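Local coordinates for protein TqaA (PDB 5DLK) that is the terminal condensation-like domain of a fungal nonribosomal peptide synthetase, probably closing the finished peptide into a macrocycle and releasing it from its phosphopantetheine carrier, at residues T73-L79 with L401-D407. Residues are numbered along the deposited sequence; the frame is centred on the assembly and turned at random.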
ATOM      1  N   THR A  73      -7.881  15.865 -14.499  1.00 26.46           N
ATOM      2  CA  THR A  73      -8.048  16.862 -15.555  1.00 28.60           C
ATOM      3  C   THR A  73      -9.527  17.212 -15.639  1.00 29.52           C
ATOM      4  O   THR A  73     -10.358  16.357 -15.943  1.00 29.02           O
ATOM      5  CB  THR A  73      -7.546  16.357 -16.916  1.00 27.30           C
ATOM      6  OG1 THR A  73      -6.181  15.944 -16.803  1.00 27.71           O
ATOM      7  CG2 THR A  73      -7.642  17.464 -17.976  1.00 26.80           C
ATOM      8  N   ILE A  74      -9.839  18.476 -15.365  1.00 27.84           N
ATOM      9  CA  ILE A  74     -11.216  18.941 -15.237  1.00 27.86           C
ATOM     10  C   ILE A  74     -11.537  19.908 -16.381  1.00 35.10           C
ATOM     11  O   ILE A  74     -10.853  20.911 -16.541  1.00 29.65           O
ATOM     12  CB  ILE A  74     -11.443  19.651 -13.896  1.00 29.78           C
ATOM     13  CG1 ILE A  74     -10.996  18.759 -12.723  1.00 32.32           C
ATOM     14  CG2 ILE A  74     -12.907  20.037 -13.733  1.00 34.15           C
ATOM     15  CD1 ILE A  74     -11.000  19.465 -11.381  1.00 32.64           C
ATOM     16  N   LYS A  75     -12.560  19.596 -17.172  1.00 32.71           N
ATOM     17  CA  LYS A  75     -12.924  20.439 -18.316  1.00 35.97           C
ATOM     18  C   LYS A  75     -14.392  20.830 -18.287  1.00 38.29           C
ATOM     19  O   LYS A  75     -15.260  19.989 -18.064  1.00 40.45           O
ATOM     20  CB  LYS A  75     -12.614  19.730 -19.632  1.00 33.14           C
ATOM     21  CG  LYS A  75     -11.144  19.641 -19.949  1.00 33.26           C
ATOM     22  CD  LYS A  75     -10.899  18.799 -21.185  1.00 29.48           C
ATOM     23  CE  LYS A  75      -9.416  18.702 -21.469  1.00 35.08           C
ATOM     24  NZ  LYS A  75      -9.113  17.665 -22.499  1.00 41.74           N
ATOM     25  N   GLY A  76     -14.666  22.112 -18.517  1.00 39.72           N
ATOM     26  CA  GLY A  76     -16.034  22.591 -18.586  1.00 43.82           C
ATOM     27  C   GLY A  76     -16.183  23.998 -18.052  1.00 46.79           C
ATOM     28  O   GLY A  76     -15.228  24.580 -17.540  1.00 46.30           O
ATOM     29  N   ARG A  77     -17.387  24.545 -18.155  1.00 49.29           N
ATOM     30  CA  ARG A  77     -17.624  25.919 -17.729  1.00 49.41           C
ATOM     31  C   ARG A  77     -18.158  25.994 -16.299  1.00 47.35           C
ATOM     32  O   ARG A  77     -18.255  27.077 -15.723  1.00 48.11           O
ATOM     33  CB  ARG A  77     -18.595  26.612 -18.693  1.00 53.64           C
ATOM     34  CG  ARG A  77     -18.494  26.124 -20.133  1.00 55.33           C
ATOM     35  CD  ARG A  77     -19.593  26.714 -21.008  1.00 64.51           C
ATOM     36  NE  ARG A  77     -20.239  25.689 -21.828  1.00 73.64           N
ATOM     37  CZ  ARG A  77     -19.883  25.384 -23.074  1.00 77.30           C
ATOM     38  NH1 ARG A  77     -18.884  26.033 -23.661  1.00 79.06           N
ATOM     39  NH2 ARG A  77     -20.531  24.432 -23.737  1.00 78.47           N
ATOM     40  N   SER A  78     -18.484  24.843 -15.719  1.00 45.67           N
ATOM     41  CA  SER A  78     -19.128  24.804 -14.405  1.00 47.90           C
ATOM     42  C   SER A  78     -18.157  24.836 -13.228  1.00 42.98           C
ATOM     43  O   SER A  78     -18.579  24.948 -12.079  1.00 45.05           O
ATOM     44  CB  SER A  78     -20.004  23.552 -14.281  1.00 50.70           C
ATOM     45  OG  SER A  78     -20.956  23.476 -15.324  1.00 54.33           O
ATOM     46  N   LEU A  79     -16.863  24.728 -13.503  1.00 45.34           N
ATOM     47  CA  LEU A  79     -15.891  24.582 -12.423  1.00 42.48           C
ATOM     48  C   LEU A  79     -15.845  25.807 -11.524  1.00 41.05           C
ATOM     49  O   LEU A  79     -15.765  26.936 -11.996  1.00 41.82           O
ATOM     50  CB  LEU A  79     -14.494  24.303 -12.985  1.00 44.81           C
ATOM     51  CG  LEU A  79     -13.430  24.052 -11.908  1.00 45.57           C
ATOM     52  CD1 LEU A  79     -13.817  22.851 -11.029  1.00 39.24           C
ATOM     53  CD2 LEU A  79     -12.045  23.855 -12.521  1.00 42.04           C
ATOM     54  N   LEU A 401     -17.399  15.450  -9.681  1.00 40.01           N
ATOM     55  CA  LEU A 401     -17.727  16.839  -9.355  1.00 40.24           C
ATOM     56  C   LEU A 401     -19.025  17.267 -10.055  1.00 42.01           C
ATOM     57  O   LEU A 401     -19.209  17.006 -11.244  1.00 44.30           O
ATOM     58  CB  LEU A 401     -16.577  17.775  -9.748  1.00 41.73           C
ATOM     59  CG  LEU A 401     -15.199  17.445  -9.162  1.00 39.53           C
ATOM     60  CD1 LEU A 401     -14.182  18.548  -9.465  1.00 33.36           C
ATOM     61  CD2 LEU A 401     -15.305  17.190  -7.663  1.00 38.54           C
ATOM     62  N   ARG A 402     -19.917  17.915  -9.308  1.00 43.19           N
ATOM     63  CA  ARG A 402     -21.214  18.346  -9.835  1.00 50.48           C
ATOM     64  C   ARG A 402     -21.067  19.585 -10.725  1.00 50.73           C
ATOM     65  O   ARG A 402     -20.319  20.504 -10.400  1.00 51.71           O
ATOM     66  CB  ARG A 402     -22.184  18.626  -8.677  1.00 52.61           C
ATOM     67  CG  ARG A 402     -23.666  18.769  -9.046  1.00 64.02           C
ATOM     68  CD  ARG A 402     -24.009  18.093 -10.374  1.00 65.71           C
ATOM     69  NE  ARG A 402     -25.200  18.669 -10.998  1.00 69.83           N
ATOM     70  CZ  ARG A 402     -25.572  18.452 -12.259  1.00 70.48           C
ATOM     71  NH1 ARG A 402     -24.842  17.676 -13.054  1.00 66.31           N
ATOM     72  NH2 ARG A 402     -26.672  19.025 -12.731  1.00 72.72           N
ATOM     73  N   GLY A 403     -21.780  19.589 -11.848  1.00 55.26           N
ATOM     74  CA  GLY A 403     -21.792  20.714 -12.767  1.00 52.79           C
ATOM     75  C   GLY A 403     -22.425  20.326 -14.093  1.00 53.83           C
ATOM     76  O   GLY A 403     -22.323  19.175 -14.510  1.00 54.16           O
ATOM     77  N   SER A 404     -23.071  21.281 -14.759  1.00 56.51           N
ATOM     78  CA  SER A 404     -23.758  21.010 -16.025  1.00 53.13           C
ATOM     79  C   SER A 404     -22.780  20.560 -17.102  1.00 55.49           C
ATOM     80  O   SER A 404     -22.989  19.542 -17.766  1.00 61.91           O
ATOM     81  CB  SER A 404     -24.531  22.247 -16.502  1.00 53.91           C
ATOM     82  OG  SER A 404     -23.814  23.439 -16.222  1.00 59.16           O
ATOM     83  N   SER A 405     -21.710  21.323 -17.281  1.00 52.74           N
ATOM     84  CA  SER A 405     -20.634  20.898 -18.162  1.00 57.49           C
ATOM     85  C   SER A 405     -19.389  20.726 -17.311  1.00 54.17           C
ATOM     86  O   SER A 405     -18.726  21.705 -16.959  1.00 54.93           O
ATOM     87  CB  SER A 405     -20.402  21.901 -19.306  1.00 59.06           C
ATOM     88  OG  SER A 405     -19.709  23.063 -18.876  1.00 55.04           O
ATOM     89  N   LEU A 406     -19.105  19.478 -16.948  1.00 51.20           N
ATOM     90  CA  LEU A 406     -17.933  19.148 -16.143  1.00 47.16           C
ATOM     91  C   LEU A 406     -17.461  17.727 -16.409  1.00 45.89           C
ATOM     92  O   LEU A 406     -18.095  16.767 -15.975  1.00 47.90           O
ATOM     93  CB  LEU A 406     -18.229  19.316 -14.655  1.00 49.25           C
ATOM     94  CG  LEU A 406     -17.562  20.521 -14.002  1.00 47.52           C
ATOM     95  CD1 LEU A 406     -17.438  20.343 -12.497  1.00 43.93           C
ATOM     96  CD2 LEU A 406     -16.209  20.769 -14.636  1.00 50.65           C
ATOM     97  N   ASP A 407     -16.354  17.607 -17.130  1.00 42.03           N
ATOM     98  CA  ASP A 407     -15.748  16.313 -17.431  1.00 41.86           C
ATOM     99  C   ASP A 407     -14.484  16.168 -16.594  1.00 40.40           C
ATOM    100  O   ASP A 407     -13.642  17.066 -16.573  1.00 36.69           O
ATOM    101  CB  ASP A 407     -15.431  16.192 -18.924  1.00 40.69           C
ATOM    102  CG  ASP A 407     -14.764  14.870 -19.281  1.00 50.18           C
ATOM    103  OD1 ASP A 407     -15.459  13.827 -19.271  1.00 54.88           O
ATOM    104  OD2 ASP A 407     -13.549  14.872 -19.591  1.00 46.54           O
TER
HETATM  105  O   HOH W   1     -11.170  16.131 -18.580  1.00 35.13           O
HETATM  106  O   HOH W   2     -19.115  22.850 -10.189  1.00 42.18           O
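The hydroxyl of Ser-405 accepts a nearly straight hydrogen bond from the backbone of Arg-77, N to OG 2.8 Å. With chi1 at 76°, OG lies between its own backbone N and carbonyl carbon, which turns it to the opposite loop; the aliphatic CG of Arg-77 rests on the same oxygen. Were this serine an alanine, the Arg-77 N-H would probably lose this acceptor, and the two loops a direct tie. A small hydroxyl also suits Ser-78, whose OG shares a hydrogen bond with OG of Ser-404 at 3.0 Å, while its CB packs on CA of Gly-403; any side chain on that glycine would run into it. Gly-76 is similarly constrained: its backbone angles call for glycine, and a CB would collide with the carbonyl of Ser-405. Next to these loops the backbones pair: Lys-75 N bonds to Asp-407 O and Asp-407 N to Lys-75 O, each at 2.8 Å. A water bridges Ser-78 O and Arg-402 O; another may donate to Thr-73 O or Asp-407 OD2. Branched apolar side chains also meet: CG2 of Ile-74 touches CD2 of Leu-406 at 3.5 Å, and CD1 of Ile-74 meets CD1 of Leu-401 at 3.8 Å, Ile-74 and Leu-401 crossing near a right angle. Leu-84 of helix 81-94 covers Ile-74 and Leu-401. Thus the end of strand 67-75 and the start of outer strand 407-415 form an antiparallel hydrogen-bonded pair, through which a late part of the chain joins the N-terminal mixed sheet, as in the two-lobed condensation-domain fold.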